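Local structure of ribosomal-protein-serine acetyltransferase, putative (Vibrio cholerae O1 biovar eltor, 2FCK) at residues Q51-A54 with E55-I58; R62-V66 with K67-Y71; D107-R111 with Q112-K116; I123-C126 with F127-E131; E142-P145 with S146-L149. The protein probably acetylates protein N-terminal serine or alanine, as a GNAT-family acetyltransferase, though its substrate has not been established. One frame throughout, in Å; residues are numbered along the deposited sequence. Where two conformers were deposited one is given.

Interaction 1. Residues Q51-A54 with E55-I58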
# COMPACT_ATOMS: atom_id res chain seq x y z
N GLN A 51 -30.35 -5.91 7.81
CA GLN A 51 -29.66 -6.29 9.04
C GLN A 51 -28.76 -7.50 8.84
O GLN A 51 -27.71 -7.60 9.48
CB GLN A 51 -30.65 -6.53 10.17
CG GLN A 51 -30.03 -7.25 11.36
CD GLN A 51 -30.86 -7.15 12.61
OE1 GLN A 51 -31.13 -6.06 13.10
NE2 GLN A 51 -31.25 -8.31 13.15
N GLN A 52 -29.15 -8.43 7.95
CA GLN A 52 -28.28 -9.56 7.62
C GLN A 52 -27.03 -9.12 6.86
O GLN A 52 -25.94 -9.68 7.05
CB GLN A 52 -29.04 -10.64 6.85
CG GLN A 52 -28.40 -12.01 6.99
CD GLN A 52 -29.14 -13.11 6.23
OE1 GLN A 52 -29.38 -13.00 5.02
NE2 GLN A 52 -29.48 -14.18 6.95
N GLU A 53 -27.17 -8.12 6.00
CA GLU A 53 -26.02 -7.46 5.39
C GLU A 53 -25.14 -6.76 6.43
O GLU A 53 -23.92 -6.84 6.36
CB GLU A 53 -26.46 -6.48 4.30
CG GLU A 53 -26.16 -6.96 2.88
CD GLU A 53 -24.65 -7.03 2.60
OE1 GLU A 53 -24.26 -7.64 1.56
OE2 GLU A 53 -23.84 -6.49 3.41
N ALA A 54 -25.77 -6.12 7.40
CA ALA A 54 -25.05 -5.50 8.53
C ALA A 54 -24.26 -6.57 9.31
O ALA A 54 -23.06 -6.42 9.55
CB ALA A 54 -26.03 -4.76 9.45
N GLU A 55 -24.94 -7.65 9.69
CA GLU A 55 -24.29 -8.78 10.35
C GLU A 55 -23.08 -9.28 9.55
O GLU A 55 -22.01 -9.45 10.12
CB GLU A 55 -25.27 -9.92 10.61
CG GLU A 55 -26.25 -9.66 11.72
CD GLU A 55 -27.33 -10.71 11.82
OE1 GLU A 55 -27.30 -11.72 11.07
OE2 GLU A 55 -28.21 -10.53 12.70
N GLN A 56 -23.24 -9.49 8.24
CA GLN A 56 -22.15 -9.99 7.40
C GLN A 56 -20.90 -9.07 7.40
O GLN A 56 -19.73 -9.51 7.48
CB GLN A 56 -22.69 -10.26 5.98
CG GLN A 56 -21.68 -10.03 4.85
CD GLN A 56 -22.02 -10.78 3.56
OE1 GLN A 56 -22.85 -11.70 3.56
NE2 GLN A 56 -21.36 -10.39 2.47
N PHE A 57 -21.18 -7.79 7.29
CA PHE A 57 -20.13 -6.77 7.35
C PHE A 57 -19.40 -6.75 8.69
O PHE A 57 -18.19 -6.66 8.72
CB PHE A 57 -20.71 -5.39 7.07
CG PHE A 57 -19.69 -4.28 7.22
CD1 PHE A 57 -18.72 -4.06 6.24
CD2 PHE A 57 -19.66 -3.53 8.38
CE1 PHE A 57 -17.75 -3.05 6.42
CE2 PHE A 57 -18.72 -2.53 8.54
CZ PHE A 57 -17.76 -2.29 7.57
N ILE A 58 -20.16 -6.82 9.78
CA ILE A 58 -19.58 -6.89 11.11
C ILE A 58 -18.65 -8.12 11.25
O ILE A 58 -17.50 -7.97 11.71
CB ILE A 58 -20.71 -6.87 12.17
CG1 ILE A 58 -21.36 -5.46 12.20
CG2 ILE A 58 -20.22 -7.32 13.56
CD1 ILE A 58 -22.70 -5.44 12.94

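Interaction 2. Residues R62-V66 with K67-Y71. With NO3 (nitrate ion), chain H.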
# COMPACT_ATOMS: atom_id res chain seq x y z
N ARG A 62 -14.44 -8.09 11.88
CA ARG A 62 -13.82 -8.77 13.00
C ARG A 62 -12.69 -9.69 12.54
O ARG A 62 -11.61 -9.73 13.16
CB ARG A 62 -14.86 -9.55 13.82
CG ARG A 62 -14.19 -10.31 14.95
CD ARG A 62 -15.04 -11.42 15.54
NE ARG A 62 -14.23 -12.16 16.52
CZ ARG A 62 -13.49 -13.25 16.26
NH1 ARG A 62 -13.48 -13.85 15.06
NH2 ARG A 62 -12.78 -13.78 17.24
N LEU A 63 -12.94 -10.40 11.45
CA LEU A 63 -11.98 -11.37 10.94
C LEU A 63 -10.69 -10.59 10.65
O LEU A 63 -9.62 -10.97 11.14
CB LEU A 63 -12.54 -12.03 9.68
CG LEU A 63 -11.73 -13.17 9.02
CD1 LEU A 63 -11.19 -14.14 10.07
CD2 LEU A 63 -12.62 -13.86 7.99
N ASN A 64 -10.81 -9.45 9.93
CA ASN A 64 -9.62 -8.67 9.56
C ASN A 64 -8.86 -8.20 10.79
O ASN A 64 -7.62 -8.30 10.84
CB ASN A 64 -9.95 -7.51 8.64
CG ASN A 64 -10.72 -7.93 7.41
OD1 ASN A 64 -11.50 -7.14 6.87
ND2 ASN A 64 -10.52 -9.14 6.97
N TRP A 65 -9.59 -7.78 11.81
CA TRP A 65 -8.96 -7.31 13.06
C TRP A 65 -8.15 -8.44 13.73
O TRP A 65 -6.96 -8.30 14.04
CB TRP A 65 -10.04 -6.76 13.94
CG TRP A 65 -9.68 -6.21 15.31
CD1 TRP A 65 -9.10 -6.90 16.37
CD2 TRP A 65 -10.05 -4.93 15.83
NE1 TRP A 65 -9.04 -6.09 17.49
CE2 TRP A 65 -9.61 -4.88 17.18
CE3 TRP A 65 -10.67 -3.79 15.26
CZ2 TRP A 65 -9.80 -3.73 17.98
CZ3 TRP A 65 -10.86 -2.67 16.05
CH2 TRP A 65 -10.42 -2.65 17.40
N VAL A 66 -8.77 -9.60 13.92
CA VAL A 66 -8.11 -10.72 14.61
C VAL A 66 -6.92 -11.24 13.76
O VAL A 66 -5.93 -11.83 14.28
CB VAL A 66 -9.13 -11.84 14.91
CG1 VAL A 66 -10.21 -11.34 15.89
CG2 VAL A 66 -9.77 -12.31 13.61
N LYS A 67 -7.03 -11.07 12.44
CA LYS A 67 -5.94 -11.50 11.52
C LYS A 67 -4.86 -10.40 11.44
O LYS A 67 -3.84 -10.57 10.76
CB LYS A 67 -6.47 -11.78 10.10
CG LYS A 67 -7.12 -13.14 9.87
CD LYS A 67 -8.03 -13.07 8.65
CE LYS A 67 -7.42 -13.69 7.41
NZ LYS A 67 -8.33 -13.46 6.23
N ALA A 68 -5.12 -9.26 12.09
CA ALA A 68 -4.23 -8.08 12.06
C ALA A 68 -4.01 -7.45 10.68
O ALA A 68 -3.01 -6.77 10.45
CB ALA A 68 -2.88 -8.33 12.78
N GLU A 69 -4.98 -7.65 9.78
CA GLU A 69 -4.90 -7.12 8.41
C GLU A 69 -5.50 -5.72 8.28
O GLU A 69 -5.13 -4.96 7.38
CB GLU A 69 -5.58 -8.07 7.43
CG GLU A 69 -4.80 -9.37 7.23
CD GLU A 69 -5.39 -10.27 6.16
OE1 GLU A 69 -4.79 -11.33 5.89
OE2 GLU A 69 -6.45 -9.93 5.57
N ALA A 70 -6.46 -5.40 9.14
CA ALA A 70 -7.18 -4.14 9.05
C ALA A 70 -7.86 -3.94 10.38
O ALA A 70 -8.22 -4.94 11.03
CB ALA A 70 -8.21 -4.20 7.92
N TYR A 71 -8.11 -2.71 10.77
CA TYR A 71 -8.71 -2.44 12.03
C TYR A 71 -9.84 -1.48 11.71
O TYR A 71 -9.60 -0.31 11.46
CB TYR A 71 -7.69 -1.84 13.01
CG TYR A 71 -6.66 -2.86 13.45
CD1 TYR A 71 -7.01 -3.90 14.33
CD2 TYR A 71 -5.36 -2.80 12.98
CE1 TYR A 71 -6.07 -4.85 14.73
CE2 TYR A 71 -4.40 -3.77 13.37
CZ TYR A 71 -4.77 -4.77 14.27
OH TYR A 71 -3.88 -5.74 14.68
N NO3 H . -14.07 -11.44 19.98
O1 NO3 H . -15.11 -11.25 19.05
O2 NO3 H . -14.08 -10.78 21.23
O3 NO3 H . -13.00 -12.28 19.66
O HOH W 1 -9.04 -10.99 6.54
O HOH W 2 -5.24 -7.84 16.09

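Interaction 3. Residues D107-R111 with Q112-K116. With NO3 (nitrate ion), chain L; NO3 (nitrate ion), chain D.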
# COMPACT_ATOMS: atom_id res chain seq x y z
N ASP A 107 -23.51 12.69 9.03
CA ASP A 107 -23.71 14.09 8.79
C ASP A 107 -23.92 14.90 10.12
O ASP A 107 -23.20 15.89 10.39
CB ASP A 107 -24.90 14.20 7.77
CG ASP A 107 -24.92 13.00 6.68
OD1 ASP A 107 -25.31 13.23 5.48
OD2 ASP A 107 -24.54 11.83 6.96
N ARG A 108 -24.81 14.44 10.99
CA ARG A 108 -25.18 15.16 12.22
C ARG A 108 -24.04 15.19 13.26
O ARG A 108 -23.99 16.09 14.12
CB ARG A 108 -26.43 14.55 12.82
CG ARG A 108 -26.20 13.61 13.99
CD ARG A 108 -27.50 13.04 14.52
NE ARG A 108 -28.09 12.12 13.56
CZ ARG A 108 -29.26 12.28 12.99
NH1 ARG A 108 -29.67 11.37 12.10
NH2 ARG A 108 -30.02 13.35 13.29
N TYR A 109 -23.12 14.22 13.15
CA TYR A 109 -22.03 14.03 14.12
C TYR A 109 -20.75 14.78 13.73
O TYR A 109 -19.95 15.21 14.58
CB TYR A 109 -21.77 12.52 14.33
CG TYR A 109 -23.01 11.80 14.82
CD1 TYR A 109 -23.58 12.14 16.03
CD2 TYR A 109 -23.64 10.82 14.04
CE1 TYR A 109 -24.74 11.52 16.50
CE2 TYR A 109 -24.82 10.18 14.50
CZ TYR A 109 -25.36 10.55 15.72
OH TYR A 109 -26.51 9.93 16.22
N GLN A 110 -20.57 14.95 12.43
CA GLN A 110 -19.53 15.85 11.91
C GLN A 110 -19.72 17.28 12.46
O GLN A 110 -18.78 17.94 12.90
CB GLN A 110 -19.60 15.87 10.39
CG GLN A 110 -19.16 14.55 9.77
CD GLN A 110 -18.89 14.66 8.28
OE1 GLN A 110 -18.59 15.74 7.77
NE2 GLN A 110 -18.99 13.53 7.57
N ARG A 111 -20.96 17.73 12.45
CA ARG A 111 -21.29 19.02 13.04
C ARG A 111 -20.77 19.18 14.50
O ARG A 111 -20.44 20.28 14.94
CB ARG A 111 -22.82 19.22 12.92
CG ARG A 111 -23.45 20.40 13.63
CD ARG A 111 -24.96 20.50 13.25
NE ARG A 111 -25.18 19.98 11.89
CZ ARG A 111 -26.05 19.03 11.56
NH1 ARG A 111 -26.83 18.47 12.48
NH2 ARG A 111 -26.14 18.63 10.29
N GLN A 112 -20.73 18.09 15.26
CA GLN A 112 -20.23 18.12 16.65
C GLN A 112 -18.70 17.91 16.82
O GLN A 112 -18.19 17.87 17.95
CB GLN A 112 -20.99 17.09 17.49
CG GLN A 112 -22.49 17.36 17.59
CD GLN A 112 -23.21 16.25 18.30
OE1 GLN A 112 -23.07 16.09 19.52
NE2 GLN A 112 -24.01 15.48 17.55
N GLY A 113 -17.99 17.76 15.70
CA GLY A 113 -16.55 17.56 15.73
C GLY A 113 -16.18 16.11 16.06
O GLY A 113 -15.01 15.85 16.33
N TYR A 114 -17.14 15.18 16.00
CA TYR A 114 -16.83 13.75 16.23
C TYR A 114 -15.90 13.17 15.17
O TYR A 114 -15.06 12.30 15.47
CB TYR A 114 -18.09 12.89 16.27
CG TYR A 114 -18.94 13.07 17.54
CD1 TYR A 114 -20.16 12.43 17.67
CD2 TYR A 114 -18.50 13.86 18.60
CE1 TYR A 114 -20.94 12.55 18.82
CE2 TYR A 114 -19.27 13.99 19.77
CZ TYR A 114 -20.49 13.34 19.85
OH TYR A 114 -21.25 13.48 21.00
N GLY A 115 -16.06 13.62 13.93
CA GLY A 115 -15.18 13.09 12.87
C GLY A 115 -13.71 13.45 13.10
O GLY A 115 -12.81 12.61 12.99
N LYS A 116 -13.49 14.70 13.50
CA LYS A 116 -12.12 15.16 13.78
C LYS A 116 -11.59 14.44 15.05
O LYS A 116 -10.43 13.98 15.06
CB LYS A 116 -12.09 16.68 13.98
CG LYS A 116 -10.66 17.20 14.11
CD LYS A 116 -10.65 18.70 14.27
CE LYS A 116 -9.26 19.23 14.50
NZ LYS A 116 -9.41 20.70 14.73
N NO3 L . -26.38 11.68 10.11
O1 NO3 L . -26.62 12.92 9.52
O2 NO3 L . -26.94 10.53 9.58
O3 NO3 L . -25.57 11.59 11.23
N NO3 D . -15.72 16.78 11.98
O1 NO3 D . -16.44 15.99 11.11
O2 NO3 D . -15.03 17.90 11.61
O3 NO3 D . -15.65 16.44 13.29

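Interaction 4. Residues I123-C126 with F127-E131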
# COMPACT_ATOMS: atom_id res chain seq x y z
N ILE A 123 -5.16 8.56 13.92
CA ILE A 123 -3.89 9.04 13.39
C ILE A 123 -2.79 9.03 14.49
O ILE A 123 -1.65 8.59 14.28
CB ILE A 123 -4.10 10.48 12.86
CG1 ILE A 123 -4.94 10.43 11.53
CG2 ILE A 123 -2.72 11.22 12.62
CD1 ILE A 123 -5.48 11.85 11.18
N LEU A 124 -3.14 9.52 15.66
CA LEU A 124 -2.19 9.51 16.78
C LEU A 124 -1.78 8.09 17.17
O LEU A 124 -0.62 7.84 17.45
CB LEU A 124 -2.73 10.26 17.99
CG LEU A 124 -2.87 11.76 17.73
CD1 LEU A 124 -3.60 12.43 18.95
CD2 LEU A 124 -1.52 12.43 17.37
N PHE A 125 -2.74 7.17 17.17
CA PHE A 125 -2.43 5.77 17.43
C PHE A 125 -1.41 5.25 16.42
O PHE A 125 -0.40 4.62 16.78
CB PHE A 125 -3.73 4.96 17.43
CG PHE A 125 -3.53 3.48 17.38
CD1 PHE A 125 -3.12 2.78 18.50
CD2 PHE A 125 -3.78 2.80 16.20
CE1 PHE A 125 -2.95 1.38 18.45
CE2 PHE A 125 -3.60 1.42 16.12
CZ PHE A 125 -3.19 0.72 17.25
N CYS A 126 -1.65 5.56 15.14
CA CYS A 126 -0.72 5.12 14.07
C CYS A 126 0.69 5.69 14.24
O CYS A 126 1.68 4.95 14.07
CB CYS A 126 -1.26 5.50 12.71
SG CYS A 126 -2.69 4.54 12.20
N PHE A 127 0.79 6.98 14.60
CA PHE A 127 2.12 7.65 14.66
C PHE A 127 2.85 7.36 16.00
O PHE A 127 4.05 7.06 16.03
CB PHE A 127 2.01 9.18 14.45
CG PHE A 127 1.69 9.61 13.04
CD1 PHE A 127 2.10 8.86 11.92
CD2 PHE A 127 1.09 10.85 12.81
CE1 PHE A 127 1.84 9.31 10.65
CE2 PHE A 127 0.84 11.30 11.52
CZ PHE A 127 1.22 10.53 10.44
N GLU A 128 2.11 7.50 17.10
CA GLU A 128 2.69 7.33 18.44
C GLU A 128 2.94 5.88 18.77
O GLU A 128 4.03 5.53 19.18
CB GLU A 128 1.79 7.97 19.51
CG GLU A 128 1.57 9.44 19.30
CD GLU A 128 2.85 10.25 19.33
OE1 GLU A 128 3.74 9.95 20.17
OE2 GLU A 128 2.98 11.17 18.51
N ARG A 129 1.91 5.06 18.62
CA ARG A 129 1.93 3.68 19.07
C ARG A 129 2.53 2.76 18.02
O ARG A 129 3.45 1.97 18.31
CB ARG A 129 0.52 3.23 19.42
CG ARG A 129 0.42 1.78 19.81
CD ARG A 129 -0.57 1.53 20.95
NE ARG A 129 -0.71 0.08 21.18
CZ ARG A 129 -1.39 -0.47 22.18
NH1 ARG A 129 -2.01 0.31 23.07
NH2 ARG A 129 -1.44 -1.79 22.29
N LEU A 130 2.02 2.86 16.78
CA LEU A 130 2.52 1.94 15.70
C LEU A 130 3.81 2.43 15.07
O LEU A 130 4.47 1.68 14.32
CB LEU A 130 1.43 1.66 14.62
CG LEU A 130 0.09 1.06 15.12
CD1 LEU A 130 -0.92 0.76 14.00
CD2 LEU A 130 0.30 -0.16 16.01
N GLU A 131 4.17 3.69 15.33
CA GLU A 131 5.40 4.33 14.84
C GLU A 131 5.50 4.38 13.29
O GLU A 131 6.60 4.32 12.73
CB GLU A 131 6.66 3.68 15.44
CG GLU A 131 6.82 3.93 16.96
CD GLU A 131 8.00 3.14 17.56
OE1 GLU A 131 9.07 3.08 16.91
OE2 GLU A 131 7.85 2.56 18.64

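Interaction 5. Residues E142-P145 with S146-L149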
# COMPACT_ATOMS: atom_id res chain seq x y z
N GLU A 142 -15.98 13.02 -5.51
CA GLU A 142 -17.33 13.62 -5.42
C GLU A 142 -17.84 13.74 -4.00
O GLU A 142 -18.93 14.25 -3.78
CB GLU A 142 -18.33 12.79 -6.19
CG GLU A 142 -18.03 12.65 -7.64
CD GLU A 142 -19.32 12.54 -8.39
OE1 GLU A 142 -19.82 13.60 -8.83
OE2 GLU A 142 -19.87 11.41 -8.47
N ASN A 143 -17.05 13.26 -3.04
CA ASN A 143 -17.42 13.30 -1.63
C ASN A 143 -16.65 14.44 -0.94
O ASN A 143 -15.62 14.24 -0.29
CB ASN A 143 -17.14 11.92 -0.97
CG ASN A 143 -17.70 11.80 0.47
OD1 ASN A 143 -17.78 10.68 1.03
ND2 ASN A 143 -18.02 12.90 1.09
N VAL A 144 -17.15 15.64 -1.10
CA VAL A 144 -16.46 16.80 -0.55
C VAL A 144 -16.35 16.82 0.99
O VAL A 144 -15.29 17.14 1.53
CB VAL A 144 -17.05 18.11 -1.13
CG1 VAL A 144 -16.31 19.36 -0.56
CG2 VAL A 144 -16.97 18.07 -2.66
N PRO A 145 -17.43 16.47 1.72
CA PRO A 145 -17.30 16.44 3.19
C PRO A 145 -16.15 15.52 3.67
O PRO A 145 -15.47 15.86 4.62
CB PRO A 145 -18.68 15.94 3.65
CG PRO A 145 -19.63 16.44 2.54
CD PRO A 145 -18.80 16.17 1.28
N SER A 146 -15.87 14.43 2.95
CA SER A 146 -14.81 13.49 3.39
C SER A 146 -13.43 14.14 3.16
O SER A 146 -12.47 13.96 3.93
CB SER A 146 -14.89 12.13 2.63
OG SER A 146 -14.56 12.27 1.24
N GLN A 147 -13.34 14.91 2.08
CA GLN A 147 -12.12 15.65 1.81
C GLN A 147 -11.90 16.73 2.88
O GLN A 147 -10.78 16.88 3.39
CB GLN A 147 -12.21 16.30 0.42
CG GLN A 147 -12.40 15.29 -0.69
CD GLN A 147 -12.91 15.90 -2.00
OE1 GLN A 147 -12.58 17.06 -2.33
NE2 GLN A 147 -13.74 15.15 -2.73
N ALA A 148 -12.98 17.47 3.19
CA ALA A 148 -12.94 18.58 4.15
C ALA A 148 -12.47 18.03 5.52
O ALA A 148 -11.68 18.67 6.20
CB ALA A 148 -14.34 19.27 4.26
N LEU A 149 -12.93 16.82 5.88
CA LEU A 149 -12.55 16.20 7.16
C LEU A 149 -11.04 15.84 7.14
O LEU A 149 -10.31 16.15 8.08
CB LEU A 149 -13.41 14.95 7.44
CG LEU A 149 -13.05 14.23 8.75
CD1 LEU A 149 -13.01 15.22 9.89
CD2 LEU A 149 -14.04 13.07 9.00

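Interaction 1. Residues Q51-A54 with E55-I58
Gln51 and Glu55, one helical turn apart at the start of helix 51-66, bring their polar ends near each other without joining them. Gln51 NE2 stands 3.8 Å from Glu55 OE2, too far for a hydrogen bond, with amide and carboxylate planes turned 32° apart. Glu55 reaches that position because its CG lies anti to its own carbonyl carbon (chi1 -74°), which carries the chain across the Gln51 carbonyl; CG passes 3.4 Å from Gln51 O. A looser pair of the same sort is Glu53 with Gln56, whose side chains run side by side in the same direction and leave 4.1 Å between OE1 of Glu53 and NE2 of Gln56.

Backbone hydrogen bonds of the i to i+4 kind tie the turns together. Glu55 N donates to Gln51 O at 2.8 Å, Gln56 N to Gln52 O at 3.0 Å, Phe57 N to Glu53 O, and Ile58 N to Ala54 O at 2.9 Å, the last with an N-H...O angle of 168°. Ile58 CG1 lies close to that same Ala54 carbonyl oxygen, 3.3 Å from Ala54 O.

Apolar packing joins this turn to helix 25-33, with Ala54 on Val29 and Phe57 on Leu28; the Phe57 ring also stacks with Trp44.

With regular backbone bonds and no direct polar link between side chains, this first stretch owes its local geometry to the helix itself, and its glutamines and glutamates contribute proximity more than bonding.

Interaction 2. Residues R62-V66 with K67-Y71
Trp65 and Tyr71 meet in a T-shaped stack at the end of helix 51-66. The edge of Tyr71 is directed at the face of the indole, the five-membered ring and phenol centroids lie 5.0 Å apart with planes at 78°, and Tyr71 CD1 comes to 3.5 Å from Trp65 CD2. The indole is set for this by its first torsion (chi1 179°), which keeps CG opposite the backbone N; its NE1 bonds Thr5 O, and a second edge-to-face partner is Phe73.

The backbone between the rings forms a Schellman motif. Ala68 has positive phi (61°) and donates from N to Trp65 O at 2.8 Å, while Glu69 N closes the wider loop onto Asn64 O at 2.9 Å. The chain then turns into strand 71-77, and a CA-H...O contact from Trp65 CA to Ala70 O, 3.2 Å, seals the corner.

Two waters span this turn. One accepts from Lys67 NZ and donates to Glu69 OE2, with a weak bond from Asn64 ND2; the other donates to Trp65 O and is also hydrogen-bonded to Tyr71 OH.

Aliphatic contact comes from Leu63 CD1, 3.6 Å from Lys67 CD where the lysine chain bends. On the helix surface Arg62 grips a nitrate, probably from the crystallisation liquor, by paired bonds: Arg62 NE to nitrate O1 at 2.8 Å and Arg62 NH2 to nitrate O3 at 2.9 Å. Val66 CG1 lies over one face of the guanidinium.

Interaction 3. Residues D107-R111 with Q112-K116
Gln112, Tyr109 and Tyr114 carry the side-chain part of this turn between helix 107-110 and helix 114-129. Gln112 lies alongside the phenol of Tyr109, pointing the same way, with ring and amide planes 39° apart and NE2 3.7 Å from Tyr109 CD1. Its chain runs extended from a CG set beside the backbone N (chi1 -63°), which brings the same NE2 back to Arg108 O for a straight but long and weak bond of 3.5 Å.

Tyr109 CB and CD1 both lie against Tyr114 CD1, with CB of Tyr109 at 3.7 Å from CD1 of Tyr114, and the two side chains slant past each other. Arg108 CG sits over the centre of the Tyr109 ring. At the far end of its own ring Tyr114 OH is hydrogen-bonded to Glu77 OE2.

Beneath these side chains a type I turn from Gln110 to Gly113 merges into a Schellman motif. Gly113, with phi 80°, donates to Gln110 O at 2.9 Å, and Tyr114 N reaches Tyr109 O at 3.1 Å; Gly113 is also the N-cap of the next helix. Gln110, Gly113 and Gly115 spell the Gln-x-x-Gly-x-Gly signature of the GNAT fold, which in relatives wraps the pyrophosphate of acetyl-coenzyme A with backbone N-H groups.

No coenzyme is bound, but one nitrate lies beside the N-H of Lys116, consistent with an anion site, although its exact placing is doubtful. A second nitrate accepts from Arg108 N through O3 at 3.0 Å. Gln110 NE2 is hydrogen-bonded to Ile105 O.

Interaction 4. Residues I123-C126 with F127-E131
Phe125 packing against Arg129 and Leu130 is an aromatic-aliphatic contact within one helix, at the C-terminal end of helix 114-129 where it lies against the sheet. The ring swings toward the following turn because its CG stands opposite the backbone N (chi1 167°). Leu130 then comes over one face: its CG is 4.2 Å from the ring centroid and 27° off the normal, a CH-pi contact, and Leu130 CD1 touches Phe125 CE2 at 3.5 Å. Arg129 passes another part of the ring with its methylene chain, CD lying 3.5 Å from Phe125 CE1.

On another side of the helix Ile123 and Phe127 run together in the same direction, CG2 of the isoleucine meeting CE2 of the phenylalanine at 3.7 Å. Both pack on Leu135 and Leu179 of the sheet, whereas Phe125 and Leu130 share Ile89 of strand 83-93.

The backbone widens just here. Phe127 N and Glu128 N still bond four residues back, to Ile123 O and Leu124 O, but Phe125 O accepts twice: from Arg129 N at 3.0 Å with a bent N-H...O angle of 136°, and from Leu130 N, also at 3.0 Å but straighter. The second bond spans five residues and makes a pi-type turn, after which Glu131 leaves helical geometry with positive phi.

Here the widened last turn ends the helix of the beta-alpha-beta crossover that joins the parallel strands 98-105 and 134-139 at the centre of the GNAT fold.

Interaction 5. Residues E142-P145 with S146-L149
Ser146 and Gln147 both turn back on the carbonyl of Asn143, the N-cap of helix 144-152, and approach it by different routes. In the serine conformer described here (the side chain has two), OG sits between its own backbone N and carbonyl carbon, chi1 68°, and donates to Asn143 O at 2.7 Å; the hydroxyl is tilted 20° from the carbonyl plane. Gln147 keeps CG beside its backbone N (chi1 -59°) and then stretches out along the chain leading into the helix, so that its CG passes 3.4 Å from Asn143 O. Its amide continues beyond, where NE2 is hydrogen-bonded to Asp140 O.

Backbone N-H groups add to the grip on the same oxygen, but loosely: Ser146 N at 3.3 Å and Gln147 N at 3.4 Å from Asn143 O are both weak bonds. Regular helical bonding follows one residue on, with Ala148 N to Val144 O at 2.9 Å and Leu149 N to Pro145 O at 3.0 Å. Pro145 stands in the first turn, where helical backbone N-H groups have no carbonyl a turn earlier in the helix to bond, so a proline is readily accommodated there.

The inner side of this turn leans on the sheet: Ser146 and Gln147 pack on Cys139, and Ser146 O takes a bond from Tyr103 OH. A first turn that begins at an N-cap residue, after a short loop from strand 134-139, starts the helix that follows the central parallel strands in the GNAT fold.

Overall arrangement
All five contacts are local, none wholly in the core: interactions 1 to 4 are partly buried and interaction 5 is a surface contact. Interactions 1 and 2 occupy the two ends of helix 51-66, with centres about 16 Å apart; interactions 3 and 4 do the same on helix 114-129, about 22 Å apart. Chemistry follows position. Interaction 1 is a regular helical start, interactions 3 and 5 are turns or caps leading into helices, and interactions 2 and 4 are helix ends, with aromatic packing. Interactions 3 and 5 alone touch, Leu149 CD1 packing 3.7 Å from Lys116 N, which brings the glycine-rich turn beside the start of helix 144-152.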